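Long-range contact in Glyoxalase/bleomycin resistance protein/dioxygenase (Alicyclobacillus acidocaldarius subsp. acidocaldarius, PDB 3RRI), which probably acts as a metal-dependent dioxygenase or related enzyme of the glyoxalase/bleomycin resistance superfamily: residues 15-27 against 114-126. Numbering follows the deposited sequence. Where two conformers were deposited one is given.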
ATOM      1  N   ILE A  15      11.569  28.231  -5.604  1.00 17.58           N
ATOM      2  CA  ILE A  15      11.695  29.002  -6.825  1.00 17.70           C
ATOM      3  C   ILE A  15      11.369  30.460  -6.472  1.00 17.52           C
ATOM      4  O   ILE A  15      10.637  30.738  -5.500  1.00 18.09           O
ATOM      5  CB  ILE A  15      10.703  28.521  -7.918  1.00 18.60           C
ATOM      6  CG1 ILE A  15       9.243  28.554  -7.410  1.00 18.09           C
ATOM      7  CG2 ILE A  15      11.139  27.154  -8.478  1.00 17.68           C
ATOM      8  CD1 ILE A  15       8.220  28.265  -8.583  1.00 17.64           C
ATOM      9  N   PRO A  16      11.859  31.399  -7.302  1.00 19.57           N
ATOM     10  CA  PRO A  16      11.495  32.781  -7.101  1.00 20.06           C
ATOM     11  C   PRO A  16      10.079  33.146  -7.596  1.00 20.86           C
ATOM     12  O   PRO A  16       9.611  32.609  -8.615  1.00 22.06           O
ATOM     13  CB  PRO A  16      12.539  33.529  -7.922  1.00 19.60           C
ATOM     14  CG  PRO A  16      12.932  32.610  -8.963  1.00 20.58           C
ATOM     15  CD  PRO A  16      12.768  31.212  -8.429  1.00 18.60           C
ATOM     16  N   ALA A  17       9.425  34.045  -6.873  1.00 21.99           N
ATOM     17  CA  ALA A  17       8.164  34.664  -7.279  1.00 22.21           C
ATOM     18  C   ALA A  17       8.341  36.156  -7.149  1.00 22.88           C
ATOM     19  O   ALA A  17       8.682  36.638  -6.082  1.00 22.30           O
ATOM     20  CB  ALA A  17       7.024  34.213  -6.398  1.00 22.38           C
ATOM     21  N   ARG A  18       8.083  36.901  -8.209  1.00 23.34           N
ATOM     22  CA  ARG A  18       8.181  38.365  -8.139  1.00 23.81           C
ATOM     23  C   ARG A  18       7.072  39.002  -7.295  1.00 24.20           C
ATOM     24  O   ARG A  18       7.212  40.134  -6.814  1.00 24.73           O
ATOM     25  CB  ARG A  18       8.189  38.936  -9.552  1.00 24.36           C
ATOM     26  CG  ARG A  18       6.895  38.803 -10.267  1.00 25.84           C
ATOM     27  CD  ARG A  18       7.092  39.093 -11.729  1.00 26.46           C
ATOM     28  NE  ARG A  18       5.792  39.136 -12.389  1.00 27.88           N
ATOM     29  CZ  ARG A  18       5.628  39.383 -13.684  1.00 29.16           C
ATOM     30  NH1 ARG A  18       6.682  39.605 -14.455  1.00 30.37           N
ATOM     31  NH2 ARG A  18       4.394  39.428 -14.196  1.00 29.81           N
ATOM     32  N   ASP A  19       5.971  38.281  -7.107  1.00 23.81           N
ATOM     33  CA  ASP A  19       4.806  38.778  -6.396  1.00 24.34           C
ATOM     34  C   ASP A  19       4.030  37.586  -5.865  1.00 24.47           C
ATOM     35  O   ASP A  19       3.622  36.721  -6.642  1.00 24.33           O
ATOM     36  CB  ASP A  19       3.929  39.620  -7.358  1.00 25.15           C
ATOM     37  CG  ASP A  19       2.672  40.156  -6.686  1.00 27.33           C
ATOM     38  OD1 ASP A  19       1.748  39.379  -6.367  1.00 29.04           O
ATOM     39  OD2 ASP A  19       2.609  41.395  -6.458  1.00 33.64           O
ATOM     40  N   LEU A  20       3.808  37.533  -4.558  1.00 24.03           N
ATOM     41  CA  LEU A  20       3.221  36.342  -3.967  1.00 23.63           C
ATOM     42  C   LEU A  20       1.741  36.139  -4.310  1.00 23.37           C
ATOM     43  O   LEU A  20       1.305  35.009  -4.480  1.00 23.75           O
ATOM     44  CB  LEU A  20       3.406  36.329  -2.454  1.00 23.52           C
ATOM     45  CG  LEU A  20       4.850  36.253  -1.939  1.00 22.57           C
ATOM     46  CD1 LEU A  20       4.847  36.279  -0.385  1.00 24.10           C
ATOM     47  CD2 LEU A  20       5.602  35.050  -2.459  1.00 23.88           C
ATOM     48  N   ASP A  21       0.956  37.218  -4.367  1.00 24.37           N
ATOM     49  CA  ASP A  21      -0.442  37.110  -4.768  1.00 24.73           C
ATOM     50  C   ASP A  21      -0.575  36.595  -6.188  1.00 24.27           C
ATOM     51  O   ASP A  21      -1.467  35.778  -6.469  1.00 25.18           O
ATOM     52  CB  ASP A  21      -1.196  38.442  -4.621  1.00 25.35           C
ATOM     53  CG  ASP A  21      -1.550  38.761  -3.170  1.00 28.90           C
ATOM     54  OD1 ASP A  21      -1.540  37.841  -2.323  1.00 32.64           O
ATOM     55  OD2 ASP A  21      -1.861  39.937  -2.896  1.00 35.47           O
ATOM     56  N   GLU A  22       0.300  37.061  -7.059  1.00 24.15           N
ATOM     57  CA  GLU A  22       0.302  36.638  -8.459  1.00 24.03           C
ATOM     58  C   GLU A  22       0.670  35.148  -8.565  1.00 24.10           C
ATOM     59  O   GLU A  22       0.140  34.416  -9.393  1.00 23.36           O
ATOM     60  CB  GLU A  22       1.303  37.494  -9.221  1.00 24.44           C
ATOM     61  CG  GLU A  22       1.423  37.229 -10.707  1.00 25.42           C
ATOM     62  CD  GLU A  22       2.517  38.051 -11.339  1.00 28.66           C
ATOM     63  OE1 GLU A  22       3.627  38.120 -10.749  1.00 27.43           O
ATOM     64  OE2 GLU A  22       2.296  38.611 -12.444  1.00 29.70           O
ATOM     65  N   ALA A  23       1.590  34.700  -7.712  1.00 23.32           N
ATOM     66  CA  ALA A  23       1.981  33.297  -7.662  1.00 22.44           C
ATOM     67  C   ALA A  23       0.837  32.400  -7.157  1.00 21.65           C
ATOM     68  O   ALA A  23       0.623  31.285  -7.673  1.00 22.05           O
ATOM     69  CB  ALA A  23       3.187  33.147  -6.742  1.00 21.99           C
ATOM     70  N   TYR A  24       0.137  32.860  -6.119  1.00 21.21           N
ATOM     71  CA  TYR A  24      -1.100  32.230  -5.663  1.00 21.53           C
ATOM     72  C   TYR A  24      -2.120  32.055  -6.794  1.00 21.65           C
ATOM     73  O   TYR A  24      -2.660  30.969  -6.965  1.00 21.26           O
ATOM     74  CB  TYR A  24      -1.725  33.015  -4.494  1.00 21.93           C
ATOM     75  CG  TYR A  24      -3.090  32.507  -4.099  1.00 23.20           C
ATOM     76  CD1 TYR A  24      -3.241  31.522  -3.141  1.00 25.22           C
ATOM     77  CD2 TYR A  24      -4.247  32.995  -4.709  1.00 20.84           C
ATOM     78  CE1 TYR A  24      -4.483  31.047  -2.788  1.00 23.65           C
ATOM     79  CE2 TYR A  24      -5.505  32.536  -4.354  1.00 22.80           C
ATOM     80  CZ  TYR A  24      -5.629  31.560  -3.386  1.00 23.71           C
ATOM     81  OH  TYR A  24      -6.896  31.107  -3.067  1.00 27.68           O
ATOM     82  N   ASP A  25      -2.357  33.131  -7.547  0.63 22.17           N
ATOM     83  CA  ASP A  25      -3.315  33.119  -8.669  0.63 22.77           C
ATOM     84  C   ASP A  25      -2.932  32.033  -9.676  0.63 22.01           C
ATOM     85  O   ASP A  25      -3.791  31.299 -10.179  0.63 22.64           O
ATOM     86  CB  ASP A  25      -3.342  34.489  -9.374  0.63 22.81           C
ATOM     87  CG  ASP A  25      -3.896  35.628  -8.489  0.63 24.64           C
ATOM     88  OD1 ASP A  25      -4.488  35.375  -7.406  0.63 25.30           O
ATOM     89  OD2 ASP A  25      -3.734  36.806  -8.906  0.63 26.98           O
ATOM     90  N   PHE A  26      -1.635  31.893  -9.941  1.00 21.46           N
ATOM     91  CA  PHE A  26      -1.155  30.933 -10.905  1.00 20.50           C
ATOM     92  C   PHE A  26      -1.270  29.510 -10.349  1.00 20.88           C
ATOM     93  O   PHE A  26      -1.876  28.622 -10.957  1.00 20.53           O
ATOM     94  CB  PHE A  26       0.282  31.228 -11.302  1.00 21.51           C
ATOM     95  CG  PHE A  26       0.823  30.288 -12.323  1.00 19.77           C
ATOM     96  CD1 PHE A  26       0.619  30.544 -13.690  1.00 19.93           C
ATOM     97  CD2 PHE A  26       1.512  29.117 -11.955  1.00 20.27           C
ATOM     98  CE1 PHE A  26       1.088  29.665 -14.627  1.00 19.43           C
ATOM     99  CE2 PHE A  26       1.992  28.248 -12.884  1.00 20.91           C
ATOM    100  CZ  PHE A  26       1.766  28.510 -14.245  1.00 20.40           C
ATOM    101  N   TYR A  27      -0.633  29.261  -9.206  1.00 19.74           N
ATOM    102  CA  TYR A  27      -0.491  27.902  -8.726  1.00 19.49           C
ATOM    103  C   TYR A  27      -1.755  27.322  -8.100  1.00 18.27           C
ATOM    104  O   TYR A  27      -2.002  26.150  -8.230  1.00 19.20           O
ATOM    105  CB  TYR A  27       0.667  27.791  -7.706  1.00 18.65           C
ATOM    106  CG  TYR A  27       1.996  27.827  -8.410  1.00 17.02           C
ATOM    107  CD1 TYR A  27       2.462  26.716  -9.093  1.00 16.87           C
ATOM    108  CD2 TYR A  27       2.782  29.001  -8.458  1.00 15.91           C
ATOM    109  CE1 TYR A  27       3.645  26.740  -9.797  1.00 15.81           C
ATOM    110  CE2 TYR A  27       3.976  29.042  -9.193  1.00 15.33           C
ATOM    111  CZ  TYR A  27       4.418  27.906  -9.858  1.00 14.69           C
ATOM    112  OH  TYR A  27       5.586  27.911 -10.557  1.00 18.37           O
ATOM    113  N   PHE A 114       5.172  22.213 -21.559  1.00 18.86           N
ATOM    114  CA  PHE A 114       5.735  23.159 -20.600  1.00 19.09           C
ATOM    115  C   PHE A 114       4.768  24.305 -20.364  1.00 19.37           C
ATOM    116  O   PHE A 114       4.315  24.946 -21.328  1.00 20.15           O
ATOM    117  CB  PHE A 114       7.007  23.785 -21.133  1.00 18.33           C
ATOM    118  CG  PHE A 114       8.219  22.905 -21.118  1.00 21.92           C
ATOM    119  CD1 PHE A 114       9.251  23.170 -20.224  1.00 21.58           C
ATOM    120  CD2 PHE A 114       8.376  21.875 -22.008  1.00 23.73           C
ATOM    121  CE1 PHE A 114      10.412  22.398 -20.219  1.00 21.38           C
ATOM    122  CE2 PHE A 114       9.523  21.076 -21.986  1.00 24.93           C
ATOM    123  CZ  PHE A 114      10.549  21.354 -21.091  1.00 23.80           C
ATOM    124  N   LEU A 115       4.476  24.591 -19.107  1.00 18.92           N
ATOM    125  CA  LEU A 115       3.779  25.796 -18.684  1.00 19.40           C
ATOM    126  C   LEU A 115       4.817  26.811 -18.204  1.00 20.61           C
ATOM    127  O   LEU A 115       5.988  26.460 -18.007  1.00 20.24           O
ATOM    128  CB  LEU A 115       2.793  25.501 -17.560  1.00 19.87           C
ATOM    129  CG  LEU A 115       1.803  24.374 -17.792  1.00 18.57           C
ATOM    130  CD1 LEU A 115       0.902  24.217 -16.637  1.00 18.53           C
ATOM    131  CD2 LEU A 115       0.987  24.646 -19.105  1.00 18.41           C
ATOM    132  N   ILE A 116       4.405  28.070 -18.069  1.00 21.02           N
ATOM    133  CA  ILE A 116       5.322  29.129 -17.614  1.00 21.26           C
ATOM    134  C   ILE A 116       4.609  29.986 -16.613  1.00 21.20           C
ATOM    135  O   ILE A 116       3.485  30.441 -16.834  1.00 21.17           O
ATOM    136  CB  ILE A 116       5.922  29.931 -18.821  1.00 21.41           C
ATOM    137  CG1 ILE A 116       6.956  30.975 -18.361  1.00 22.83           C
ATOM    138  CG2 ILE A 116       4.794  30.552 -19.695  1.00 21.67           C
ATOM    139  CD1 ILE A 116       7.737  31.642 -19.490  1.00 24.07           C
ATOM    140  N   ASP A 117       5.215  30.126 -15.429  1.00 20.65           N
ATOM    141  CA  ASP A 117       4.627  30.919 -14.369  1.00 21.43           C
ATOM    142  C   ASP A 117       4.949  32.432 -14.550  1.00 21.11           C
ATOM    143  O   ASP A 117       5.707  32.799 -15.453  1.00 21.60           O
ATOM    144  CB  ASP A 117       4.931  30.324 -12.962  1.00 21.27           C
ATOM    145  CG  ASP A 117       6.219  30.794 -12.327  1.00 21.74           C
ATOM    146  OD1 ASP A 117       6.918  31.633 -12.897  1.00 20.30           O
ATOM    147  OD2 ASP A 117       6.502  30.305 -11.172  1.00 20.55           O
ATOM    148  N   PRO A 118       4.328  33.295 -13.735  1.00 22.50           N
ATOM    149  CA  PRO A 118       4.471  34.741 -14.004  1.00 22.81           C
ATOM    150  C   PRO A 118       5.888  35.285 -13.808  1.00 22.91           C
ATOM    151  O   PRO A 118       6.184  36.392 -14.256  1.00 23.09           O
ATOM    152  CB  PRO A 118       3.478  35.379 -13.031  1.00 24.12           C
ATOM    153  CG  PRO A 118       2.499  34.307 -12.727  1.00 23.56           C
ATOM    154  CD  PRO A 118       3.281  33.038 -12.741  1.00 23.62           C
ATOM    155  N   SER A 119       6.746  34.514 -13.132  1.00 22.33           N
ATOM    156  CA  SER A 119       8.118  34.894 -12.953  1.00 21.54           C
ATOM    157  C   SER A 119       9.055  34.074 -13.839  1.00 21.58           C
ATOM    158  O   SER A 119      10.249  33.976 -13.579  1.00 20.80           O
ATOM    159  CB  SER A 119       8.485  34.766 -11.471  1.00 21.15           C
ATOM    160  OG  SER A 119       7.596  35.472 -10.672  1.00 22.04           O
ATOM    161  N   ASN A 120       8.495  33.503 -14.921  1.00 21.15           N
ATOM    162  CA  ASN A 120       9.245  32.783 -15.953  1.00 21.81           C
ATOM    163  C   ASN A 120       9.903  31.483 -15.506  1.00 19.97           C
ATOM    164  O   ASN A 120      10.782  30.981 -16.171  1.00 20.87           O
ATOM    165  CB  ASN A 120      10.282  33.681 -16.653  1.00 22.30           C
ATOM    166  CG  ASN A 120       9.639  34.802 -17.453  1.00 25.30           C
ATOM    167  OD1 ASN A 120       8.488  34.688 -17.921  1.00 27.88           O
ATOM    168  ND2 ASN A 120      10.383  35.897 -17.614  1.00 26.61           N
ATOM    169  N   ASN A 121       9.427  30.921 -14.394  1.00 19.43           N
ATOM    170  CA  ASN A 121       9.755  29.538 -14.069  1.00 19.41           C
ATOM    171  C   ASN A 121       9.056  28.579 -15.013  1.00 19.52           C
ATOM    172  O   ASN A 121       7.854  28.765 -15.307  1.00 20.54           O
ATOM    173  CB  ASN A 121       9.343  29.202 -12.639  1.00 18.26           C
ATOM    174  CG  ASN A 121      10.152  29.979 -11.626  1.00 19.19           C
ATOM    175  OD1 ASN A 121      11.350  29.761 -11.500  1.00 20.89           O
ATOM    176  ND2 ASN A 121       9.509  30.899 -10.957  1.00 19.38           N
ATOM    177  N   LEU A 122       9.790  27.586 -15.487  1.00 20.04           N
ATOM    178  CA  LEU A 122       9.265  26.612 -16.449  1.00 19.72           C
ATOM    179  C   LEU A 122       8.839  25.311 -15.741  1.00 19.95           C
ATOM    180  O   LEU A 122       9.655  24.684 -15.044  1.00 19.49           O
ATOM    181  CB  LEU A 122      10.278  26.305 -17.531  1.00 19.93           C
ATOM    182  CG  LEU A 122      10.653  27.440 -18.510  1.00 22.26           C
ATOM    183  CD1 LEU A 122      11.699  26.942 -19.482  1.00 24.11           C
ATOM    184  CD2 LEU A 122       9.427  28.040 -19.264  1.00 24.34           C
ATOM    185  N   LEU A 123       7.572  24.932 -15.935  1.00 20.39           N
ATOM    186  CA  LEU A 123       6.988  23.708 -15.429  1.00 20.06           C
ATOM    187  C   LEU A 123       6.902  22.740 -16.581  1.00 20.81           C
ATOM    188  O   LEU A 123       6.253  23.055 -17.587  1.00 22.72           O
ATOM    189  CB  LEU A 123       5.597  23.954 -14.899  1.00 20.10           C
ATOM    190  CG  LEU A 123       5.460  24.754 -13.592  1.00 18.97           C
ATOM    191  CD1 LEU A 123       5.831  26.184 -13.828  1.00 18.24           C
ATOM    192  CD2 LEU A 123       4.054  24.610 -13.028  1.00 22.03           C
ATOM    193  N   GLU A 124       7.510  21.573 -16.443  1.00 19.29           N
ATOM    194  CA  GLU A 124       7.378  20.531 -17.456  1.00 19.19           C
ATOM    195  C   GLU A 124       6.638  19.329 -16.894  1.00 19.64           C
ATOM    196  O   GLU A 124       6.952  18.847 -15.800  1.00 18.52           O
ATOM    197  CB  GLU A 124       8.720  20.075 -17.993  1.00 19.12           C
ATOM    198  CG  GLU A 124       8.555  19.043 -19.120  1.00 19.89           C
ATOM    199  CD  GLU A 124       9.834  18.351 -19.568  1.00 22.85           C
ATOM    200  OE1 GLU A 124      10.822  18.306 -18.791  1.00 23.72           O
ATOM    201  OE2 GLU A 124       9.842  17.837 -20.726  1.00 24.72           O
ATOM    202  N   PHE A 125       5.641  18.834 -17.622  1.00 17.59           N
ATOM    203  CA  PHE A 125       4.922  17.631 -17.257  1.00 17.42           C
ATOM    204  C   PHE A 125       5.164  16.593 -18.306  1.00 18.87           C
ATOM    205  O   PHE A 125       5.211  16.947 -19.489  1.00 19.22           O
ATOM    206  CB  PHE A 125       3.436  17.917 -17.046  1.00 17.73           C
ATOM    207  CG  PHE A 125       3.203  18.917 -15.967  1.00 18.08           C
ATOM    208  CD1 PHE A 125       3.198  18.491 -14.630  1.00 16.78           C
ATOM    209  CD2 PHE A 125       3.086  20.253 -16.230  1.00 20.15           C
ATOM    210  CE1 PHE A 125       3.038  19.403 -13.594  1.00 18.05           C
ATOM    211  CE2 PHE A 125       2.916  21.159 -15.187  1.00 19.25           C
ATOM    212  CZ  PHE A 125       2.911  20.728 -13.864  1.00 18.91           C
ATOM    213  N   LYS A 126       5.359  15.348 -17.890  1.00 18.39           N
ATOM    214  CA  LYS A 126       5.779  14.292 -18.787  1.00 19.02           C
ATOM    215  C   LYS A 126       4.966  13.013 -18.576  1.00 19.13           C
ATOM    216  O   LYS A 126       4.438  12.761 -17.509  1.00 18.84           O
ATOM    217  CB  LYS A 126       7.264  13.928 -18.570  1.00 20.23           C
ATOM    218  CG  LYS A 126       8.260  15.031 -18.812  1.00 21.26           C
ATOM    219  CD  LYS A 126       9.710  14.502 -18.884  1.00 21.00           C
ATOM    220  CE  LYS A 126      10.311  14.402 -17.453  1.00 24.99           C
ATOM    221  NZ  LYS A 126      11.811  14.140 -17.504  1.00 27.42           N
TER
HETATM  222  O   HOH W   1       6.858  31.798  -8.893  1.00 21.80           O
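P118 sits at the corner of the turn 117-120 and is wedged against helix 20-30 between E22 and F26. Its CD lies 3.7 Å from F26 CG. P118 CB lies 3.3 Å from E22 CD and so presses on the carboxylate. R18 holds that carboxylate side-on, with NE bonded to OE1 and NH2 to OE2, both nearly in the guanidinium plane. The P118 carbonyl oxygen stands 3.1 Å above the centre of the same guanidinium, over its face, so it is not a hydrogen-bond partner.

The F26 ring takes D117 CB over one face, a CH-pi contact at 3.8 Å from the ring centroid. CG of F26 is anti to the backbone N (chi1 -179°), which sends the ring across to the hairpin. L123 CD2 meets the ring at its edge.

Strands 110-116 and 122-128 form a beta hairpin, and D117 to N120 is the type I turn that joins them. In the two-sheet fold of the vicinal oxygen chelate family, this contact docks the hairpin turn onto the end of strand 10-17, which belongs to the other sheet, and onto helix 20-30.

N121 ND2 donates to P16 O at 2.9 Å, in the carbonyl plane, and also to D117 OD2. OD1 of N121 bonds R69 of the second subunit. S119 OG accepts a nearly straight bond (170°) from R18 N.

D117 is buried and heavily bonded. OD1 accepts from S119 N, an Asx turn, and from N121 N on the opposite face of the carboxylate. OD2 accepts from Y27 OH at 2.6 Å, and a water bridges it to P16 O.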